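PDB 5TVG: alpha,alpha-trehalose-phosphate synthase (UDP-forming) from Burkholderia vietnamiensis, which belongs to glycosyltransferase family 20 and has the GT-B architecture, in which two Rossmann-like domains face each other across a cleft. Local coordinates for residues 250-255 / 352-357; 360-365 / 383-388; 135-140 / 456-461. One frame throughout, in Å; residues are numbered along the deposited sequence. Where two conformers were deposited one is given.

Interactions 1 and 2 are neighbours, with centres about 13 Å apart, because both use helix 352-361: its first turns serve interaction 1, its last residues interaction 2. They touch where M356 packs on S384 and V255 on M361, so the UDP pocket and the magnesium site are joined through one helix. The centre of interaction 3 lies about 34 and 33 Å from theirs. Strand 135-139 of the ten-stranded mixed sheet there meets helix 450-461. Along the chain, interactions 1 and 2 follow in series, both nested inside the loop that interaction 3 closes. This is the GT-B pattern: a helix near the C terminus returns to the N-terminal domain after the second domain.

Interaction 1 (250-255 / 352-357). With UDP (uridine-5'-diphosphate), chain I.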
loop_
_atom_site.group_PDB
_atom_site.type_symbol
_atom_site.label_atom_id
_atom_site.label_comp_id
_atom_site.label_asym_id
_atom_site.label_seq_id
_atom_site.Cartn_x
_atom_site.Cartn_y
_atom_site.Cartn_z
ATOM N N GLY A 250 -15.994 -1.905 -40.754
ATOM C CA GLY A 250 -14.721 -1.255 -41.007
ATOM C C GLY A 250 -14.812 0.249 -41.192
ATOM O O GLY A 250 -13.790 0.940 -41.096
ATOM N N GLY A 251 -16.010 0.783 -41.413
ATOM C CA GLY A 251 -16.131 2.215 -41.620
ATOM C C GLY A 251 -16.820 2.981 -40.503
ATOM O O GLY A 251 -17.085 4.180 -40.652
ATOM N N ARG A 252 -17.124 2.316 -39.389
ATOM C CA ARG A 252 -17.769 2.993 -38.275
ATOM C C ARG A 252 -16.828 4.031 -37.670
ATOM O O ARG A 252 -15.606 3.935 -37.796
ATOM C CB ARG A 252 -18.205 1.982 -37.214
ATOM C CG ARG A 252 -19.318 1.030 -37.667
ATOM C CD ARG A 252 -20.537 1.788 -38.185
ATOM N NE ARG A 252 -21.724 0.939 -38.264
ATOM C CZ ARG A 252 -22.090 0.258 -39.345
ATOM N NH1 ARG A 252 -23.184 -0.491 -39.319
ATOM N NH2 ARG A 252 -21.360 0.325 -40.450
ATOM N N LYS A 253 -17.419 5.037 -37.009
ATOM C CA LYS A 253 -16.660 6.188 -36.511
ATOM C C LYS A 253 -15.522 5.819 -35.570
ATOM O O LYS A 253 -14.415 6.356 -35.747
ATOM C CB LYS A 253 -17.610 7.194 -35.840
ATOM N N PRO A 254 -15.701 4.956 -34.563
ATOM C CA PRO A 254 -14.548 4.611 -33.710
ATOM C C PRO A 254 -13.398 4.006 -34.492
ATOM O O PRO A 254 -12.221 4.236 -34.162
ATOM C CB PRO A 254 -15.134 3.587 -32.723
ATOM C CG PRO A 254 -16.621 3.822 -32.745
ATOM C CD PRO A 254 -16.930 4.238 -34.148
ATOM N N VAL A 255 -13.713 3.256 -35.548
ATOM C CA VAL A 255 -12.670 2.609 -36.330
ATOM C C VAL A 255 -11.898 3.646 -37.123
ATOM O O VAL A 255 -10.658 3.608 -37.189
ATOM C CB VAL A 255 -13.286 1.532 -37.246
ATOM C CG1 VAL A 255 -12.179 0.772 -37.985
ATOM C CG2 VAL A 255 -14.209 0.594 -36.453
ATOM N N ARG A 352 -19.183 -5.554 -29.748
ATOM C CA ARG A 352 -18.314 -6.667 -30.146
ATOM C C ARG A 352 -17.939 -6.600 -31.626
ATOM O O ARG A 352 -16.804 -6.913 -32.002
ATOM C CB ARG A 352 -18.997 -7.993 -29.815
ATOM C CG ARG A 352 -18.069 -9.164 -29.751
ATOM C CD ARG A 352 -18.660 -10.362 -29.009
ATOM N NE ARG A 352 -18.015 -11.585 -29.485
ATOM C CZ ARG A 352 -18.431 -12.248 -30.555
ATOM N NH1 ARG A 352 -19.487 -11.788 -31.210
ATOM N NH2 ARG A 352 -17.811 -13.362 -30.965
ATOM N N ASN A 353 -18.857 -6.165 -32.484
ATOM C CA ASN A 353 -18.501 -6.040 -33.896
ATOM C C ASN A 353 -17.447 -4.955 -34.130
ATOM O O ASN A 353 -16.622 -5.091 -35.050
ATOM C CB ASN A 353 -19.740 -5.755 -34.722
ATOM C CG ASN A 353 -20.670 -6.945 -34.773
ATOM O OD1 ASN A 353 -21.867 -6.786 -34.961
ATOM N ND2 ASN A 353 -20.127 -8.142 -34.541
ATOM N N LEU A 354 -17.467 -3.865 -33.345
ATOM C CA LEU A 354 -16.376 -2.889 -33.440
ATOM C C LEU A 354 -15.044 -3.540 -33.091
ATOM O O LEU A 354 -14.028 -3.300 -33.759
ATOM C CB LEU A 354 -16.640 -1.684 -32.526
ATOM C CG LEU A 354 -17.674 -0.660 -33.010
ATOM C CD1 LEU A 354 -17.975 0.394 -31.954
ATOM C CD2 LEU A 354 -17.151 0.017 -34.272
ATOM N N LEU A 355 -15.034 -4.387 -32.062
ATOM C CA LEU A 355 -13.800 -5.060 -31.683
ATOM C C LEU A 355 -13.201 -5.833 -32.861
ATOM O O LEU A 355 -11.973 -5.847 -33.049
ATOM C CB LEU A 355 -14.057 -5.983 -30.486
ATOM C CG LEU A 355 -14.453 -5.337 -29.157
ATOM C CD1 LEU A 355 -14.521 -6.376 -28.083
ATOM C CD2 LEU A 355 -13.440 -4.255 -28.759
ATOM N N MET A 356 -14.049 -6.483 -33.663
ATOM C CA MET A 356 -13.557 -7.234 -34.825
ATOM C C MET A 356 -12.893 -6.321 -35.850
ATOM O O MET A 356 -11.860 -6.672 -36.426
ATOM C CB MET A 356 -14.702 -8.035 -35.454
ATOM C CG MET A 356 -15.486 -8.862 -34.411
ATOM S SD MET A 356 -14.403 -9.932 -33.427
ATOM C CE MET A 356 -15.386 -10.228 -31.982
ATOM N N ALA A 357 -13.473 -5.148 -36.108
ATOM C CA ALA A 357 -12.816 -4.219 -37.017
ATOM C C ALA A 357 -11.475 -3.712 -36.450
ATOM O O ALA A 357 -10.564 -3.419 -37.232
ATOM C CB ALA A 357 -13.745 -3.051 -37.361
HETATM N N1 UDP I . -15.861 -8.880 -25.250
HETATM C C2 UDP I . -16.673 -7.904 -25.800
HETATM N N3 UDP I . -16.407 -6.623 -25.392
HETATM C C4 UDP I . -15.433 -6.219 -24.501
HETATM C C5 UDP I . -14.628 -7.291 -23.962
HETATM C C6 UDP I . -14.876 -8.563 -24.341
HETATM O O2 UDP I . -17.551 -8.151 -26.611
HETATM O O4 UDP I . -15.328 -5.007 -24.218
HETATM C "C1'" UDP I . -16.121 -10.280 -25.657
HETATM C "C2'" UDP I . -15.093 -10.920 -26.593
HETATM O "O2'" UDP I . -15.494 -10.664 -27.925
HETATM C "C3'" UDP I . -15.288 -12.400 -26.278
HETATM C "C4'" UDP I . -15.586 -12.382 -24.785
HETATM O "O4'" UDP I . -16.160 -11.088 -24.504
HETATM O "O3'" UDP I . -16.302 -13.051 -27.035
HETATM C "C5'" UDP I . -14.339 -12.513 -23.957
HETATM O "O5'" UDP I . -14.268 -13.911 -23.686
HETATM P PA UDP I . -12.895 -14.633 -23.483
HETATM O O1A UDP I . -13.174 -16.087 -23.639
HETATM O O2A UDP I . -11.812 -14.029 -24.364
HETATM O O3A UDP I . -12.502 -14.321 -21.968
HETATM P PB UDP I . -13.495 -14.105 -20.748
HETATM O O1B UDP I . -14.632 -15.098 -21.008
HETATM O O2B UDP I . -12.752 -14.707 -19.565
HETATM O O3B UDP I . -13.883 -12.676 -20.589
#
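At G250 and A357 the two backbones approach to 5.3 Å between CA atoms, and the loop then turns through R252, at the N-cap, into helix 253-262 beside the first turns of helix 352-361. L354 dominates the contact. Its CG lies anti to the carbonyl carbon (chi1 -76°), which sends both methyls toward the start of the neighbouring helix. L354 CD1 meets P254 CG at 3.8 Å, the proline crossing the leucine at about a right angle. L354 CD2 touches R252 CB and V255 CG2, each 3.7 Å away. V255 CG2 is shared, since it also packs on A357 CB at 3.8 Å. Across the segments the join is apolar, without hydrogen bonds.

The same helix serves the UDP pocket. R352, extended from CG to NE, offers R352 NE in weak hydrogen bonds to UDP O2' (3.1 Å) and UDP O3' (3.3 Å). M356 CE lies over one face of its guanidinium, while S28 O and E380 hold NH1 and NH2 and so fix its rotation. L355 CD1 comes within 3.3 Å of UDP N3, packing against the base.

Helix 352-361 thus sits among three others: P254 and V255 of helix 253-262 continue onto F358, whereas M356 faces helices 239-248 and 376-384. P254 additionally meets L338 of the second subunit.

Interaction 2 (360-365 / 383-388); sequences RMSQVG and ASQDPA. With MG (magnesium ion), chain O.
R360, S362 and Q385 meet at a magnesium ion. R360 O binds the magnesium at 2.1 Å and S362 O at 2.3 Å, two carbonyls from the end of helix 352-361; from the other segment Q385 OE1 completes the protein ligands at 2.2 Å. A water lies 2.6 Å from the metal. A second water accepts from D386 N at 3.1 Å and lies within hydrogen-bonding distance of R360 O, to which it can donate.

With CG anti to the backbone N (chi1 -173°), the R360 side chain runs extended along the 384-386 backbone, and R360 NH1 gives a hydrogen bond to S384 O (2.8 Å) from above the carbonyl plane. D386 CB lies over one guanidinium face, 3.4 Å from R360 NH2. A long salt bridge, R360 NH2 to D386 OD1 at 4.0 Å, is one of charge alone, the oxygen lying well out of the guanidinium plane.

The contact joins elements of a beta-alpha-beta unit of the second Rossmann-like domain, strand 364-367, helix 376-384, strand 392-396, with R360 still on the helix before it. The metal therefore bridges the lead-in to the first strand and the exit of the helix.

Farther out, the Q385 amide is held at both ends: OE1 also accepts from G391 N, while NE2 donates to F359 O and Y381 O. D386 OD1 accepts from A388 N in an Asx turn.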
loop_
_atom_site.group_PDB
_atom_site.type_symbol
_atom_site.label_atom_id
_atom_site.label_comp_id
_atom_site.label_asym_id
_atom_site.label_seq_id
_atom_site.Cartn_x
_atom_site.Cartn_y
_atom_site.Cartn_z
ATOM N N ARG A 360 -8.858 -6.587 -37.065
ATOM C CA ARG A 360 -8.443 -6.624 -38.469
ATOM C C ARG A 360 -7.434 -5.522 -38.797
ATOM O O ARG A 360 -6.465 -5.752 -39.529
ATOM C CB ARG A 360 -9.667 -6.487 -39.355
ATOM C CG ARG A 360 -9.451 -6.678 -40.836
ATOM C CD ARG A 360 -10.845 -6.747 -41.498
ATOM N NE ARG A 360 -10.791 -7.096 -42.910
ATOM C CZ ARG A 360 -10.957 -8.325 -43.385
ATOM N NH1 ARG A 360 -11.189 -9.341 -42.550
ATOM N NH2 ARG A 360 -10.891 -8.534 -44.697
ATOM N N MET A 361 -7.674 -4.309 -38.295
ATOM C CA MET A 361 -6.789 -3.185 -38.587
ATOM C C MET A 361 -5.400 -3.418 -38.023
ATOM O O MET A 361 -4.421 -2.972 -38.618
ATOM C CB MET A 361 -7.382 -1.872 -38.044
ATOM C CG MET A 361 -6.618 -0.588 -38.459
ATOM S SD MET A 361 -7.197 0.854 -37.486
ATOM C CE MET A 361 -8.838 0.249 -37.116
ATOM N N SER A 362 -5.297 -4.129 -36.899
ATOM C CA SER A 362 -4.037 -4.284 -36.188
ATOM C C SER A 362 -3.078 -5.223 -36.906
ATOM O O SER A 362 -3.464 -6.040 -37.752
ATOM C CB SER A 362 -4.261 -4.833 -34.785
ATOM O OG SER A 362 -4.801 -6.138 -34.874
ATOM N N GLN A 363 -1.793 -5.094 -36.534
ATOM C CA GLN A 363 -0.746 -5.998 -36.989
ATOM C C GLN A 363 -0.498 -7.130 -36.003
ATOM O O GLN A 363 -0.026 -8.194 -36.405
ATOM C CB GLN A 363 0.582 -5.222 -37.202
ATOM C CG GLN A 363 0.583 -4.350 -38.462
ATOM C CD GLN A 363 -0.496 -3.224 -38.452
ATOM O OE1 GLN A 363 -0.552 -2.387 -37.552
ATOM N NE2 GLN A 363 -1.362 -3.246 -39.443
ATOM N N VAL A 364 -0.818 -6.941 -34.727
ATOM C CA VAL A 364 -0.524 -7.933 -33.697
ATOM C C VAL A 364 -1.714 -8.063 -32.763
ATOM O O VAL A 364 -2.260 -7.057 -32.295
ATOM C CB VAL A 364 0.724 -7.544 -32.870
ATOM C CG1 VAL A 364 1.002 -8.583 -31.800
ATOM C CG2 VAL A 364 1.943 -7.321 -33.774
ATOM N N GLY A 365 -2.079 -9.315 -32.442
ATOM C CA GLY A 365 -2.975 -9.592 -31.338
ATOM C C GLY A 365 -2.171 -10.090 -30.150
ATOM O O GLY A 365 -1.446 -11.075 -30.243
ATOM N N ALA A 383 -9.874 -14.744 -36.647
ATOM C CA ALA A 383 -10.975 -14.718 -37.613
ATOM C C ALA A 383 -11.208 -13.350 -38.225
ATOM O O ALA A 383 -11.784 -13.269 -39.316
ATOM C CB ALA A 383 -12.277 -15.175 -36.966
ATOM N N SER A 384 -10.783 -12.277 -37.553
ATOM C CA SER A 384 -11.038 -10.948 -38.072
ATOM C C SER A 384 -10.093 -10.579 -39.196
ATOM O O SER A 384 -10.349 -9.591 -39.901
ATOM C CB SER A 384 -10.901 -9.898 -36.953
ATOM O OG SER A 384 -11.831 -10.127 -35.896
ATOM N N GLN A 385 -8.993 -11.314 -39.355
ATOM C CA GLN A 385 -7.921 -10.825 -40.207
ATOM C C GLN A 385 -8.282 -10.938 -41.674
ATOM O O GLN A 385 -8.986 -11.846 -42.101
ATOM C CB GLN A 385 -6.596 -11.567 -39.939
ATOM C CG GLN A 385 -6.047 -11.399 -38.521
ATOM C CD GLN A 385 -5.900 -9.944 -38.123
ATOM O OE1 GLN A 385 -5.146 -9.184 -38.753
ATOM N NE2 GLN A 385 -6.654 -9.525 -37.102
ATOM N N ASP A 386 -7.732 -10.032 -42.450
ATOM C CA ASP A 386 -7.765 -10.154 -43.893
ATOM C C ASP A 386 -6.701 -11.152 -44.346
ATOM O O ASP A 386 -5.502 -10.923 -44.104
ATOM C CB ASP A 386 -7.514 -8.783 -44.499
ATOM C CG ASP A 386 -7.567 -8.784 -45.996
ATOM O OD1 ASP A 386 -7.673 -9.867 -46.620
ATOM O OD2 ASP A 386 -7.475 -7.680 -46.555
ATOM N N PRO A 387 -7.081 -12.251 -45.007
ATOM C CA PRO A 387 -6.085 -13.250 -45.442
ATOM C C PRO A 387 -5.073 -12.719 -46.426
ATOM O O PRO A 387 -4.035 -13.355 -46.616
ATOM C CB PRO A 387 -6.933 -14.366 -46.079
ATOM C CG PRO A 387 -8.233 -13.699 -46.403
ATOM C CD PRO A 387 -8.459 -12.665 -45.340
ATOM N N ALA A 388 -5.355 -11.610 -47.101
ATOM C CA ALA A 388 -4.366 -11.026 -47.991
ATOM C C ALA A 388 -3.270 -10.282 -47.223
ATOM O O ALA A 388 -2.175 -10.060 -47.764
ATOM C CB ALA A 388 -5.062 -10.089 -48.977
HETATM MG MG MG O . -4.854 -7.050 -39.241
HETATM O O HOH W 1 -5.807 -7.743 -41.632
HETATM O O HOH W 2 -2.818 -6.990 -40.784
#

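Interaction 3 (135-140 / 456-461)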
loop_
_atom_site.group_PDB
_atom_site.type_symbol
_atom_site.label_atom_id
_atom_site.label_comp_id
_atom_site.label_asym_id
_atom_site.label_seq_id
_atom_site.Cartn_x
_atom_site.Cartn_y
_atom_site.Cartn_z
ATOM N N LEU A 135 -33.456 -32.243 -21.240
ATOM C CA LEU A 135 -31.997 -32.300 -21.187
ATOM C C LEU A 135 -31.485 -31.047 -20.490
ATOM O O LEU A 135 -31.663 -29.937 -20.993
ATOM C CB LEU A 135 -31.392 -32.392 -22.592
ATOM C CG LEU A 135 -32.123 -33.329 -23.582
ATOM C CD1 LEU A 135 -31.660 -33.112 -25.019
ATOM C CD2 LEU A 135 -31.953 -34.793 -23.207
ATOM N N ILE A 136 -30.782 -31.221 -19.384
ATOM C CA ILE A 136 -30.384 -30.093 -18.557
ATOM C C ILE A 136 -28.884 -29.869 -18.750
ATOM O O ILE A 136 -28.065 -30.737 -18.416
ATOM C CB ILE A 136 -30.749 -30.326 -17.084
ATOM C CG1 ILE A 136 -32.235 -30.696 -16.973
ATOM C CG2 ILE A 136 -30.399 -29.098 -16.246
ATOM C CD1 ILE A 136 -32.669 -31.127 -15.581
ATOM N N TRP A 137 -28.522 -28.675 -19.217
ATOM C CA TRP A 137 -27.141 -28.329 -19.518
ATOM C C TRP A 137 -26.739 -27.198 -18.577
ATOM O O TRP A 137 -27.141 -26.048 -18.784
ATOM C CB TRP A 137 -27.009 -27.917 -20.990
ATOM C CG TRP A 137 -25.554 -27.747 -21.497
ATOM C CD1 TRP A 137 -24.385 -27.945 -20.787
ATOM C CD2 TRP A 137 -25.154 -27.363 -22.814
ATOM N NE1 TRP A 137 -23.283 -27.723 -21.599
ATOM C CE2 TRP A 137 -23.726 -27.348 -22.839
ATOM C CE3 TRP A 137 -25.859 -27.019 -23.976
ATOM C CZ2 TRP A 137 -22.996 -27.003 -23.983
ATOM C CZ3 TRP A 137 -25.138 -26.680 -25.109
ATOM C CH2 TRP A 137 -23.705 -26.650 -25.097
ATOM N N VAL A 138 -25.928 -27.521 -17.554
ATOM C CA VAL A 138 -25.547 -26.561 -16.515
ATOM C C VAL A 138 -24.161 -26.022 -16.854
ATOM O O VAL A 138 -23.288 -26.782 -17.314
ATOM C CB VAL A 138 -25.559 -27.212 -15.114
ATOM C CG1 VAL A 138 -25.221 -26.196 -14.043
ATOM C CG2 VAL A 138 -26.925 -27.860 -14.803
ATOM N N HIS A 139 -23.958 -24.708 -16.664
ATOM C CA HIS A 139 -22.746 -24.029 -17.139
ATOM C C HIS A 139 -22.010 -23.358 -15.990
ATOM O O HIS A 139 -22.583 -22.515 -15.284
ATOM C CB HIS A 139 -23.057 -22.986 -18.212
ATOM C CG HIS A 139 -23.463 -23.590 -19.523
ATOM N ND1 HIS A 139 -22.592 -23.732 -20.582
ATOM C CD2 HIS A 139 -24.640 -24.142 -19.922
ATOM C CE1 HIS A 139 -23.223 -24.321 -21.586
ATOM N NE2 HIS A 139 -24.467 -24.571 -21.214
ATOM N N ASP A 140 -20.755 -23.763 -15.807
ATOM C CA ASP A 140 -19.691 -23.006 -15.150
ATOM C C ASP A 140 -19.705 -23.093 -13.627
ATOM O O ASP A 140 -20.662 -23.582 -13.004
ATOM C CB ASP A 140 -19.725 -21.544 -15.615
ATOM C CG ASP A 140 -18.333 -21.014 -16.038
ATOM O OD1 ASP A 140 -17.336 -21.748 -15.889
ATOM O OD2 ASP A 140 -18.228 -19.852 -16.510
ATOM N N THR A 456 -22.057 -31.482 -30.343
ATOM C CA THR A 456 -21.429 -32.589 -29.624
ATOM C C THR A 456 -21.923 -32.679 -28.184
ATOM O O THR A 456 -22.106 -33.777 -27.663
ATOM C CB THR A 456 -19.894 -32.420 -29.650
ATOM O OG1 THR A 456 -19.407 -32.590 -30.994
ATOM C CG2 THR A 456 -19.204 -33.380 -28.700
ATOM N N PHE A 457 -22.037 -31.549 -27.478
ATOM C CA PHE A 457 -22.544 -31.651 -26.117
ATOM C C PHE A 457 -24.021 -32.074 -26.114
ATOM O O PHE A 457 -24.446 -32.879 -25.284
ATOM C CB PHE A 457 -22.362 -30.336 -25.346
ATOM C CG PHE A 457 -22.368 -30.536 -23.853
ATOM C CD1 PHE A 457 -23.583 -30.716 -23.164
ATOM C CD2 PHE A 457 -21.157 -30.633 -23.139
ATOM C CE1 PHE A 457 -23.604 -30.965 -21.803
ATOM C CE2 PHE A 457 -21.169 -30.891 -21.777
ATOM C CZ PHE A 457 -22.404 -31.040 -21.094
ATOM N N VAL A 458 -24.823 -31.512 -27.008
ATOM C CA VAL A 458 -26.228 -31.884 -27.047
ATOM C C VAL A 458 -26.375 -33.371 -27.395
ATOM O O VAL A 458 -27.161 -34.087 -26.766
ATOM C CB VAL A 458 -26.988 -30.982 -28.036
ATOM C CG1 VAL A 458 -28.394 -31.559 -28.331
ATOM C CG2 VAL A 458 -27.048 -29.559 -27.510
ATOM N N ALA A 459 -25.550 -33.869 -28.337
ATOM C CA ALA A 459 -25.602 -35.283 -28.720
ATOM C C ALA A 459 -25.311 -36.186 -27.534
ATOM O O ALA A 459 -26.003 -37.195 -27.329
ATOM C CB ALA A 459 -24.616 -35.576 -29.861
ATOM N N ASP A 460 -24.307 -35.827 -26.724
ATOM C CA ASP A 460 -24.029 -36.580 -25.508
ATOM C C ASP A 460 -25.190 -36.512 -24.519
ATOM O O ASP A 460 -25.503 -37.505 -23.850
ATOM C CB ASP A 460 -22.749 -36.061 -24.868
ATOM C CG ASP A 460 -21.489 -36.522 -25.614
ATOM O OD1 ASP A 460 -21.597 -37.400 -26.496
ATOM O OD2 ASP A 460 -20.408 -35.965 -25.354
ATOM N N LEU A 461 -25.866 -35.363 -24.444
ATOM C CA LEU A 461 -26.999 -35.210 -23.538
ATOM C C LEU A 461 -28.173 -36.104 -23.973
ATOM O O LEU A 461 -28.833 -36.734 -23.139
ATOM C CB LEU A 461 -27.346 -33.718 -23.507
ATOM C CG LEU A 461 -27.588 -32.878 -22.261
ATOM C CD1 LEU A 461 -26.732 -33.268 -21.096
ATOM C CD2 LEU A 461 -27.142 -31.483 -22.669
#
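Within 456-461, on helix 450-461, F457 is the first residue to touch strand 135-139, and it does so with its ring laid flat on W137. The two rings form an offset stack, with the phenyl and the five-membered indole ring at planes only 6° apart and centroids 3.8 Å from each other. W137 NE1 stands over the centre of the phenyl face, and F457 CE1 lies 3.3 Å from W137 NE1. The stack continues toward the benzo ring, where F457 CB makes an off-centre CH-pi contact 4.2 Å from the centroid of the six-membered ring of W137. Both side chains have CG anti to the backbone N (chi1 -158° for F457 and -171° for W137), which brings each ring between strand and helix. On the opposite face of the indole lies H139 NE2, so W137 is sandwiched and its rotation limited.

V458 follows with a lighter touch, V458 CG2 being 4.2 Å from W137 CZ3. One turn after F457, L461 fills the other end of the contact. L461 CG packs on L135 CB at 3.8 Å, and L461 CD2 reaches W137 CB at 3.9 Å. The same CD2 lies at the edge of the F457 ring, in its plane. L135 CD2 comes to 3.7 Å from L461 O.

The contact lays a helix from near the C terminus on a strand of the N-terminal Rossmann-like sheet, as expected in a GT-B fold. The axes of strand 135-139 and of the turns 456-461 pass 9.3 Å apart, without hydrogen bonds. Strand 135-139 lies between strands 12-16 and 159-162, whose L12 and F162 also touch W137. W453, one turn back, meets the indole too, while V36 and A39 of helix 31-43 pack on W137 and V458, respectively.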